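Tartrate dehydrogenase/decarboxylase (Pseudomonas putida, PDB 3FLK) oxidises (+)-tartrate to oxaloglycolate with NAD+, and also converts meso-tartrate to D-glycerate and oxidatively decarboxylates D-malate to pyruvate. Local coordinates at residues G315-R318 and Y319-H323; D220-I224 and D225-A229. The protein carries 1 engineered substitution. One frame throughout, in Å; residues are numbered along the deposited sequence.

Interaction 1: G315-R318 and Y319-H323; sequences GDER and YQRAH. With SO4 (sulfate ion), chain J.
D316 and Y319 meet at the start of helix 317-336, where the methylene CB of the aspartate lies 3.8 Å from ring atom CD2 of the tyrosine. One helix end can be capped, buried and exposed on different faces, and this first turn does all three. D316 is the N-cap: its OD1 accepts the amide of R318 (N to OD1 3.1 Å), met on the anti side but 33° out of the carboxylate plane. Repeating helical bonds follow, R321 N to E317 O and A322 N to R318 O, both 3.0 Å.

The packed side is that of Y319 and A322. Both are buried against L309 of helix 299-313 and L37, and the Y319 ring meets F6 with the two ring planes nearly perpendicular. H323 also packs on helix 299-313 and donates from NE2 to O3 of a sulfate (2.8 Å), probably from the crystallisation liquor, which W303 and R111 also bind.

The solvent side is looser. There R321 bends at chi3 (-69°), folding its guanidinium back alongside E317, so that R321 NH1 comes within 3.3 Å of E317 CG and one face lies over the E317 carbonyl oxygen. The carboxylate stays apart, E317 OE2 being 4.8 Å from R321 NH2, while the extended R318 gives its NH1 to the H35 carbonyl. The chemistry implies a helix start fixed by its cap and apolar face, with the E317 and R321 charges probably no more than loosely coupled.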
ATOM      1  N   GLY A 315     -16.963   1.795  32.641  1.00 30.71           N
ATOM      2  CA  GLY A 315     -16.789   1.107  33.920  1.00 30.81           C
ATOM      3  C   GLY A 315     -17.733  -0.062  34.154  1.00 30.86           C
ATOM      4  O   GLY A 315     -17.590  -0.786  35.143  1.00 30.97           O
ATOM      5  N   ASP A 316     -18.692  -0.250  33.248  1.00 30.73           N
ATOM      6  CA  ASP A 316     -19.732  -1.264  33.415  1.00 30.55           C
ATOM      7  C   ASP A 316     -19.281  -2.630  32.900  1.00 30.42           C
ATOM      8  O   ASP A 316     -18.980  -2.791  31.714  1.00 30.51           O
ATOM      9  CB  ASP A 316     -21.024  -0.823  32.719  1.00 30.67           C
ATOM     10  CG  ASP A 316     -22.258  -1.552  33.238  1.00 31.00           C
ATOM     11  OD1 ASP A 316     -22.154  -2.735  33.638  1.00 31.25           O
ATOM     12  OD2 ASP A 316     -23.345  -0.938  33.234  1.00 31.25           O
ATOM     13  N   GLU A 317     -19.252  -3.610  33.803  1.00 30.02           N
ATOM     14  CA  GLU A 317     -18.797  -4.966  33.479  1.00 29.66           C
ATOM     15  C   GLU A 317     -19.731  -5.716  32.522  1.00 28.95           C
ATOM     16  O   GLU A 317     -19.287  -6.602  31.790  1.00 28.92           O
ATOM     17  CB  GLU A 317     -18.553  -5.790  34.752  1.00 29.97           C
ATOM     18  CG  GLU A 317     -19.797  -6.077  35.604  1.00 31.58           C
ATOM     19  CD  GLU A 317     -19.957  -5.136  36.790  1.00 33.70           C
ATOM     20  OE1 GLU A 317     -19.720  -3.915  36.639  1.00 34.61           O
ATOM     21  OE2 GLU A 317     -20.331  -5.627  37.879  1.00 34.57           O
ATOM     22  N   ARG A 318     -21.013  -5.351  32.530  1.00 28.06           N
ATOM     23  CA  ARG A 318     -22.015  -5.964  31.654  1.00 27.39           C
ATOM     24  C   ARG A 318     -21.675  -5.766  30.173  1.00 26.78           C
ATOM     25  O   ARG A 318     -21.814  -6.688  29.365  1.00 26.53           O
ATOM     26  CB  ARG A 318     -23.407  -5.393  31.946  1.00 27.41           C
ATOM     27  CG  ARG A 318     -23.953  -5.710  33.332  1.00 27.54           C
ATOM     28  CD  ARG A 318     -25.280  -5.005  33.568  1.00 27.68           C
ATOM     29  NE  ARG A 318     -25.893  -5.394  34.837  1.00 28.56           N
ATOM     30  CZ  ARG A 318     -26.783  -6.375  34.978  1.00 29.20           C
ATOM     31  NH1 ARG A 318     -27.179  -7.084  33.927  1.00 28.95           N
ATOM     32  NH2 ARG A 318     -27.281  -6.651  36.177  1.00 29.26           N
ATOM     33  N   TYR A 319     -21.224  -4.559  29.835  1.00 26.02           N
ATOM     34  CA  TYR A 319     -20.869  -4.209  28.462  1.00 25.46           C
ATOM     35  C   TYR A 319     -19.594  -4.899  27.992  1.00 25.14           C
ATOM     36  O   TYR A 319     -19.486  -5.284  26.824  1.00 25.02           O
ATOM     37  CB  TYR A 319     -20.765  -2.690  28.306  1.00 25.30           C
ATOM     38  CG  TYR A 319     -22.113  -2.008  28.262  1.00 24.94           C
ATOM     39  CD1 TYR A 319     -22.714  -1.695  27.046  1.00 24.77           C
ATOM     40  CD2 TYR A 319     -22.798  -1.691  29.439  1.00 25.03           C
ATOM     41  CE1 TYR A 319     -23.959  -1.077  26.996  1.00 24.75           C
ATOM     42  CE2 TYR A 319     -24.046  -1.073  29.400  1.00 24.86           C
ATOM     43  CZ  TYR A 319     -24.619  -0.772  28.173  1.00 24.99           C
ATOM     44  OH  TYR A 319     -25.849  -0.160  28.121  1.00 25.27           O
ATOM     45  N   GLN A 320     -18.638  -5.064  28.905  1.00 24.85           N
ATOM     46  CA  GLN A 320     -17.396  -5.774  28.605  1.00 24.55           C
ATOM     47  C   GLN A 320     -17.654  -7.256  28.335  1.00 24.36           C
ATOM     48  O   GLN A 320     -17.064  -7.837  27.420  1.00 24.22           O
ATOM     49  CB  GLN A 320     -16.374  -5.603  29.732  1.00 24.69           C
ATOM     50  CG  GLN A 320     -14.977  -6.121  29.392  1.00 25.17           C
ATOM     51  CD  GLN A 320     -14.372  -5.436  28.174  1.00 26.07           C
ATOM     52  OE1 GLN A 320     -14.274  -4.208  28.119  1.00 26.19           O
ATOM     53  NE2 GLN A 320     -13.967  -6.231  27.188  1.00 26.41           N
ATOM     54  N   ARG A 321     -18.537  -7.856  29.131  1.00 23.99           N
ATOM     55  CA  ARG A 321     -18.924  -9.254  28.951  1.00 23.84           C
ATOM     56  C   ARG A 321     -19.710  -9.452  27.659  1.00 23.32           C
ATOM     57  O   ARG A 321     -19.577 -10.484  27.005  1.00 23.20           O
ATOM     58  CB  ARG A 321     -19.740  -9.758  30.145  1.00 24.05           C
ATOM     59  CG  ARG A 321     -18.922  -9.994  31.406  1.00 25.38           C
ATOM     60  CD  ARG A 321     -19.711 -10.799  32.437  1.00 27.73           C
ATOM     61  NE  ARG A 321     -20.832 -10.044  32.997  1.00 29.17           N
ATOM     62  CZ  ARG A 321     -20.786  -9.353  34.134  1.00 30.31           C
ATOM     63  NH1 ARG A 321     -19.670  -9.315  34.852  1.00 30.90           N
ATOM     64  NH2 ARG A 321     -21.861  -8.702  34.556  1.00 30.66           N
ATOM     65  N   ALA A 322     -20.529  -8.461  27.306  1.00 22.84           N
ATOM     66  CA  ALA A 322     -21.275  -8.476  26.049  1.00 22.42           C
ATOM     67  C   ALA A 322     -20.324  -8.463  24.851  1.00 22.18           C
ATOM     68  O   ALA A 322     -20.507  -9.235  23.908  1.00 21.97           O
ATOM     69  CB  ALA A 322     -22.245  -7.310  25.981  1.00 22.31           C
ATOM     70  N   HIS A 323     -19.307  -7.598  24.908  1.00 21.86           N
ATOM     71  CA  HIS A 323     -18.242  -7.573  23.903  1.00 21.68           C
ATOM     72  C   HIS A 323     -17.570  -8.938  23.783  1.00 21.71           C
ATOM     73  O   HIS A 323     -17.444  -9.480  22.683  1.00 21.66           O
ATOM     74  CB  HIS A 323     -17.188  -6.505  24.233  1.00 21.46           C
ATOM     75  CG  HIS A 323     -15.915  -6.658  23.458  1.00 21.19           C
ATOM     76  ND1 HIS A 323     -14.873  -7.454  23.884  1.00 20.99           N
ATOM     77  CD2 HIS A 323     -15.523  -6.130  22.274  1.00 20.74           C
ATOM     78  CE1 HIS A 323     -13.894  -7.407  22.999  1.00 21.24           C
ATOM     79  NE2 HIS A 323     -14.262  -6.610  22.012  1.00 20.67           N
TER
HETATM   80  S   SO4 J 406     -11.207  -7.213  20.188  1.00 43.69           S
HETATM   81  O1  SO4 J 406     -10.222  -6.676  19.253  1.00 43.85           O
HETATM   82  O2  SO4 J 406     -10.963  -6.667  21.520  1.00 44.02           O
HETATM   83  O3  SO4 J 406     -12.553  -6.846  19.760  1.00 43.15           O
HETATM   84  O4  SO4 J 406     -11.081  -8.668  20.235  1.00 43.65           O

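Interaction 2: D220-I224 and D225-A229; sequences DKQHI and DILCA. With MG (magnesium ion), chain I; NAI (1,4-dihydronicotinamide adenine dinucleotide), chain N.
The turn from strand 218-223 into helix 224-233 carries one edge of the cofactor and metal site, and it illustrates how a strand end and a helix start can share the work of ligand binding. H223, the last strand residue, is also the N-cap position, and its carbonyl oxygen accepts the amide of L227 (N to O 2.9 Å) nearly along the C=O axis. The next bond, C228 N to I224 O, continues the helix, and the axis of residues 225-229 stands at 100° to that of residues 220-223.

Within this turn D225 is held in a particular pose. Its CG sits between the backbone N and the carbonyl carbon (chi1 60°), which brings D225 OD1 2.7 Å from I226 N, which donates to it from above the carboxylate plane. The same OD1 lies 3.4 Å from CB of H223. The other oxygen, D225 OD2, binds magnesium at 2.0 Å. Two waters also bind the ion, as does D249 of the second subunit, and the bound oxalate touches D225.

NADH lies beside the same turn. The edge of the H223 ring faces its nicotinamide-side phosphate, with H223 CD2 3.3 Å from NADH O2N, while H223 NE2 is hydrogen-bonded to D86 of the second subunit. From the helix, CG1 of I226 packs against C5B of the adenosine ribose at 3.4 Å.

Behind this polar front, CD1 of I224 approaches SG of C228 at 4.3 Å, and L227 and C228 pack on L251 of helix 245-258. A metal aspartate from one subunit joined by an aspartate from its partner is typical of the shared active site of the dimeric isocitrate and isopropylmalate dehydrogenases.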
ATOM      1  N   ASP A 220       9.897   0.809  15.976  1.00 18.48           N
ATOM      2  CA  ASP A 220      10.626   0.870  14.712  1.00 18.19           C
ATOM      3  C   ASP A 220       9.816   1.619  13.654  1.00 17.74           C
ATOM      4  O   ASP A 220       8.591   1.735  13.759  1.00 17.25           O
ATOM      5  CB  ASP A 220      11.012  -0.536  14.227  1.00 18.47           C
ATOM      6  CG  ASP A 220       9.825  -1.333  13.698  1.00 19.64           C
ATOM      7  OD1 ASP A 220       9.942  -1.907  12.595  1.00 21.29           O
ATOM      8  OD2 ASP A 220       8.780  -1.395  14.375  1.00 20.99           O
ATOM      9  N   LYS A 221      10.510   2.149  12.653  1.00 17.18           N
ATOM     10  CA  LYS A 221       9.843   2.768  11.517  1.00 16.96           C
ATOM     11  C   LYS A 221      10.171   2.004  10.241  1.00 16.34           C
ATOM     12  O   LYS A 221      11.278   1.482  10.075  1.00 16.20           O
ATOM     13  CB  LYS A 221      10.187   4.259  11.396  1.00 17.01           C
ATOM     14  CG  LYS A 221      11.636   4.564  11.064  1.00 17.80           C
ATOM     15  CD  LYS A 221      11.885   6.064  11.023  1.00 17.93           C
ATOM     16  CE  LYS A 221      13.243   6.363  10.423  1.00 19.88           C
ATOM     17  NZ  LYS A 221      13.506   7.824  10.367  1.00 22.00           N
ATOM     18  N   GLN A 222       9.185   1.913   9.358  1.00 15.50           N
ATOM     19  CA  GLN A 222       9.340   1.186   8.112  1.00 15.04           C
ATOM     20  C   GLN A 222       8.707   1.984   6.989  1.00 14.26           C
ATOM     21  O   GLN A 222       7.593   2.499   7.137  1.00 14.18           O
ATOM     22  CB  GLN A 222       8.698  -0.204   8.210  1.00 14.94           C
ATOM     23  CG  GLN A 222       9.374  -1.140   9.213  1.00 15.75           C
ATOM     24  CD  GLN A 222       8.779  -2.537   9.244  1.00 15.91           C
ATOM     25  OE1 GLN A 222       8.782  -3.197  10.284  1.00 18.65           O
ATOM     26  NE2 GLN A 222       8.272  -2.998   8.104  1.00 17.10           N
ATOM     27  N   HIS A 223       9.429   2.105   5.877  1.00 13.48           N
ATOM     28  CA  HIS A 223       8.869   2.709   4.680  1.00 12.94           C
ATOM     29  C   HIS A 223       7.661   1.880   4.247  1.00 12.38           C
ATOM     30  O   HIS A 223       7.669   0.655   4.371  1.00 11.63           O
ATOM     31  CB  HIS A 223       9.907   2.793   3.559  1.00 13.09           C
ATOM     32  CG  HIS A 223      11.025   3.753   3.836  1.00 13.68           C
ATOM     33  ND1 HIS A 223      10.813   5.079   4.145  1.00 14.93           N
ATOM     34  CD2 HIS A 223      12.368   3.581   3.827  1.00 14.63           C
ATOM     35  CE1 HIS A 223      11.976   5.680   4.327  1.00 15.15           C
ATOM     36  NE2 HIS A 223      12.936   4.794   4.136  1.00 15.46           N
ATOM     37  N   ILE A 224       6.631   2.558   3.753  1.00 12.01           N
ATOM     38  CA  ILE A 224       5.347   1.921   3.454  1.00 11.76           C
ATOM     39  C   ILE A 224       5.461   0.750   2.471  1.00 11.88           C
ATOM     40  O   ILE A 224       4.765  -0.252   2.627  1.00 12.24           O
ATOM     41  CB  ILE A 224       4.256   2.961   3.022  1.00 11.69           C
ATOM     42  CG1 ILE A 224       2.866   2.308   2.912  1.00 11.03           C
ATOM     43  CG2 ILE A 224       4.639   3.683   1.723  1.00 11.13           C
ATOM     44  CD1 ILE A 224       2.270   1.854   4.245  1.00  9.83           C
ATOM     45  N   ASP A 225       6.349   0.863   1.484  1.00 12.09           N
ATOM     46  CA  ASP A 225       6.514  -0.201   0.493  1.00 12.22           C
ATOM     47  C   ASP A 225       6.989  -1.518   1.117  1.00 12.17           C
ATOM     48  O   ASP A 225       6.370  -2.562   0.901  1.00 11.85           O
ATOM     49  CB  ASP A 225       7.382   0.240  -0.700  1.00 12.35           C
ATOM     50  CG  ASP A 225       8.797   0.660  -0.305  1.00 12.98           C
ATOM     51  OD1 ASP A 225       9.081   0.871   0.893  1.00 13.85           O
ATOM     52  OD2 ASP A 225       9.634   0.784  -1.223  1.00 13.03           O
ATOM     53  N   ILE A 226       8.051  -1.462   1.919  1.00 11.91           N
ATOM     54  CA  ILE A 226       8.569  -2.666   2.568  1.00 11.92           C
ATOM     55  C   ILE A 226       7.679  -3.136   3.729  1.00 11.86           C
ATOM     56  O   ILE A 226       7.638  -4.327   4.036  1.00 12.06           O
ATOM     57  CB  ILE A 226      10.064  -2.520   3.002  1.00 12.01           C
ATOM     58  CG1 ILE A 226      10.677  -3.893   3.318  1.00 12.10           C
ATOM     59  CG2 ILE A 226      10.216  -1.556   4.184  1.00 11.83           C
ATOM     60  CD1 ILE A 226      10.754  -4.852   2.122  1.00 12.96           C
ATOM     61  N   LEU A 227       6.962  -2.205   4.354  1.00 11.62           N
ATOM     62  CA  LEU A 227       6.000  -2.554   5.393  1.00 11.68           C
ATOM     63  C   LEU A 227       4.895  -3.451   4.827  1.00 11.83           C
ATOM     64  O   LEU A 227       4.577  -4.485   5.408  1.00 11.42           O
ATOM     65  CB  LEU A 227       5.410  -1.293   6.033  1.00 11.71           C
ATOM     66  CG  LEU A 227       4.388  -1.416   7.170  1.00 12.09           C
ATOM     67  CD1 LEU A 227       4.854  -2.355   8.265  1.00 12.11           C
ATOM     68  CD2 LEU A 227       4.109  -0.051   7.752  1.00 11.65           C
ATOM     69  N   CYS A 228       4.330  -3.054   3.686  1.00 11.99           N
ATOM     70  CA  CYS A 228       3.350  -3.882   2.980  1.00 12.40           C
ATOM     71  C   CYS A 228       3.900  -5.271   2.650  1.00 12.48           C
ATOM     72  O   CYS A 228       3.209  -6.274   2.832  1.00 12.43           O
ATOM     73  CB  CYS A 228       2.864  -3.177   1.711  1.00 12.34           C
ATOM     74  SG  CYS A 228       1.780  -1.778   2.055  1.00 13.40           S
ATOM     75  N   ALA A 229       5.146  -5.316   2.177  1.00 12.54           N
ATOM     76  CA  ALA A 229       5.841  -6.571   1.895  1.00 12.85           C
ATOM     77  C   ALA A 229       5.954  -7.463   3.139  1.00 13.26           C
ATOM     78  O   ALA A 229       5.765  -8.677   3.057  1.00 13.09           O
ATOM     79  CB  ALA A 229       7.225  -6.292   1.309  1.00 12.85           C
TER
HETATM   80 MG    MG I 405      10.187   1.016  -3.177  1.00 17.84          MG
HETATM   81  PA  NAI N 401      15.393  -2.107   1.455  1.00 16.95           P
HETATM   82  O1A NAI N 401      14.877  -2.512   0.128  1.00 16.02           O
HETATM   83  O2A NAI N 401      16.791  -1.636   1.360  1.00 17.19           O
HETATM   84  O5B NAI N 401      15.324  -3.349   2.474  1.00 16.24           O
HETATM   85  C5B NAI N 401      14.105  -3.837   2.986  1.00 16.02           C
HETATM   86  C4B NAI N 401      14.272  -5.264   3.505  1.00 16.06           C
HETATM   87  O4B NAI N 401      14.463  -6.169   2.433  1.00 15.90           O
HETATM   88  C3B NAI N 401      15.479  -5.401   4.421  1.00 16.51           C
HETATM   89  O3B NAI N 401      15.123  -6.226   5.505  1.00 16.70           O
HETATM   90  C2B NAI N 401      16.533  -6.062   3.557  1.00 16.41           C
HETATM   91  O2B NAI N 401      17.394  -6.905   4.289  1.00 16.84           O
HETATM   92  C1B NAI N 401      15.719  -6.821   2.520  1.00 15.91           C
HETATM   93  N9A NAI N 401      16.397  -6.799   1.215  1.00 15.69           N
HETATM   94  C8A NAI N 401      16.496  -5.734   0.355  1.00 16.04           C
HETATM   95  N7A NAI N 401      17.193  -6.125  -0.734  1.00 15.70           N
HETATM   96  C5A NAI N 401      17.536  -7.419  -0.586  1.00 15.62           C
HETATM   97  C6A NAI N 401      18.246  -8.296  -1.397  1.00 15.67           C
HETATM   98  N6A NAI N 401      18.676  -7.908  -2.596  1.00 15.72           N
HETATM   99  N1A NAI N 401      18.444  -9.596  -0.973  1.00 15.92           N
HETATM  100  C2A NAI N 401      17.947 -10.019   0.246  1.00 15.99           C
HETATM  101  N3A NAI N 401      17.244  -9.138   1.047  1.00 15.75           N
HETATM  102  C4A NAI N 401      17.040  -7.859   0.636  1.00 15.83           C
HETATM  103  O3  NAI N 401      14.390  -0.975   2.003  1.00 16.48           O
HETATM  104  PN  NAI N 401      14.503  -0.165   3.388  1.00 16.50           P
HETATM  105  O1N NAI N 401      15.137  -1.018   4.418  1.00 16.72           O
HETATM  106  O2N NAI N 401      13.159   0.401   3.628  1.00 16.35           O
HETATM  107  O5D NAI N 401      15.474   1.060   3.007  1.00 16.71           O
HETATM  108  C5D NAI N 401      16.860   1.041   3.280  1.00 17.14           C
HETATM  109  C4D NAI N 401      17.530   2.224   2.586  1.00 16.81           C
HETATM  110  O4D NAI N 401      17.440   2.088   1.178  1.00 16.66           O
HETATM  111  C3D NAI N 401      16.877   3.551   2.936  1.00 17.00           C
HETATM  112  O3D NAI N 401      17.896   4.504   3.127  1.00 17.24           O
HETATM  113  C2D NAI N 401      16.053   3.896   1.709  1.00 16.82           C
HETATM  114  O2D NAI N 401      15.914   5.288   1.548  1.00 17.17           O
HETATM  115  C1D NAI N 401      16.862   3.245   0.596  1.00 17.28           C
HETATM  116  N1N NAI N 401      16.097   2.851  -0.608  1.00 17.88           N
HETATM  117  C2N NAI N 401      16.628   3.152  -1.835  1.00 17.57           C
HETATM  118  C3N NAI N 401      15.964   2.790  -3.006  1.00 17.95           C
HETATM  119  C7N NAI N 401      16.668   2.932  -4.324  1.00 18.63           C
HETATM  120  O7N NAI N 401      18.063   3.133  -4.335  1.00 18.01           O
HETATM  121  N7N NAI N 401      15.966   2.864  -5.458  1.00 18.61           N
HETATM  122  C4N NAI N 401      14.750   2.107  -2.919  1.00 17.97           C
HETATM  123  C5N NAI N 401      14.216   1.798  -1.666  1.00 17.93           C
HETATM  124  C6N NAI N 401      14.903   2.172  -0.512  1.00 17.90           C
HETATM  125  O   HOH W   1      11.797  -0.222  -3.006  1.00 13.12           O
HETATM  126  O   HOH W   2       9.062  -0.408  -4.254  1.00 12.25           O

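Overall arrangement
Interactions 1 and 2 both sit at helix starts, yet on different helices, and the centres of the two contacts lie 36 Å apart, with no touch between them. Residues 220-229 are a buried contact at an edge strand of the large sheet, placed against the second subunit, and their polar groups serve metal, cofactor and partner chain. Residues 315-323 are partly buried and away from the active site; no other protein chain of the assembly touches them. The N-cap positions differ accordingly: a side-chain cap in interaction 1, a ligand-facing residue in interaction 2. A sulfate, probably from the crystallisation liquor, lies beside interaction 1, whereas oxalate and NADH lie beside interaction 2.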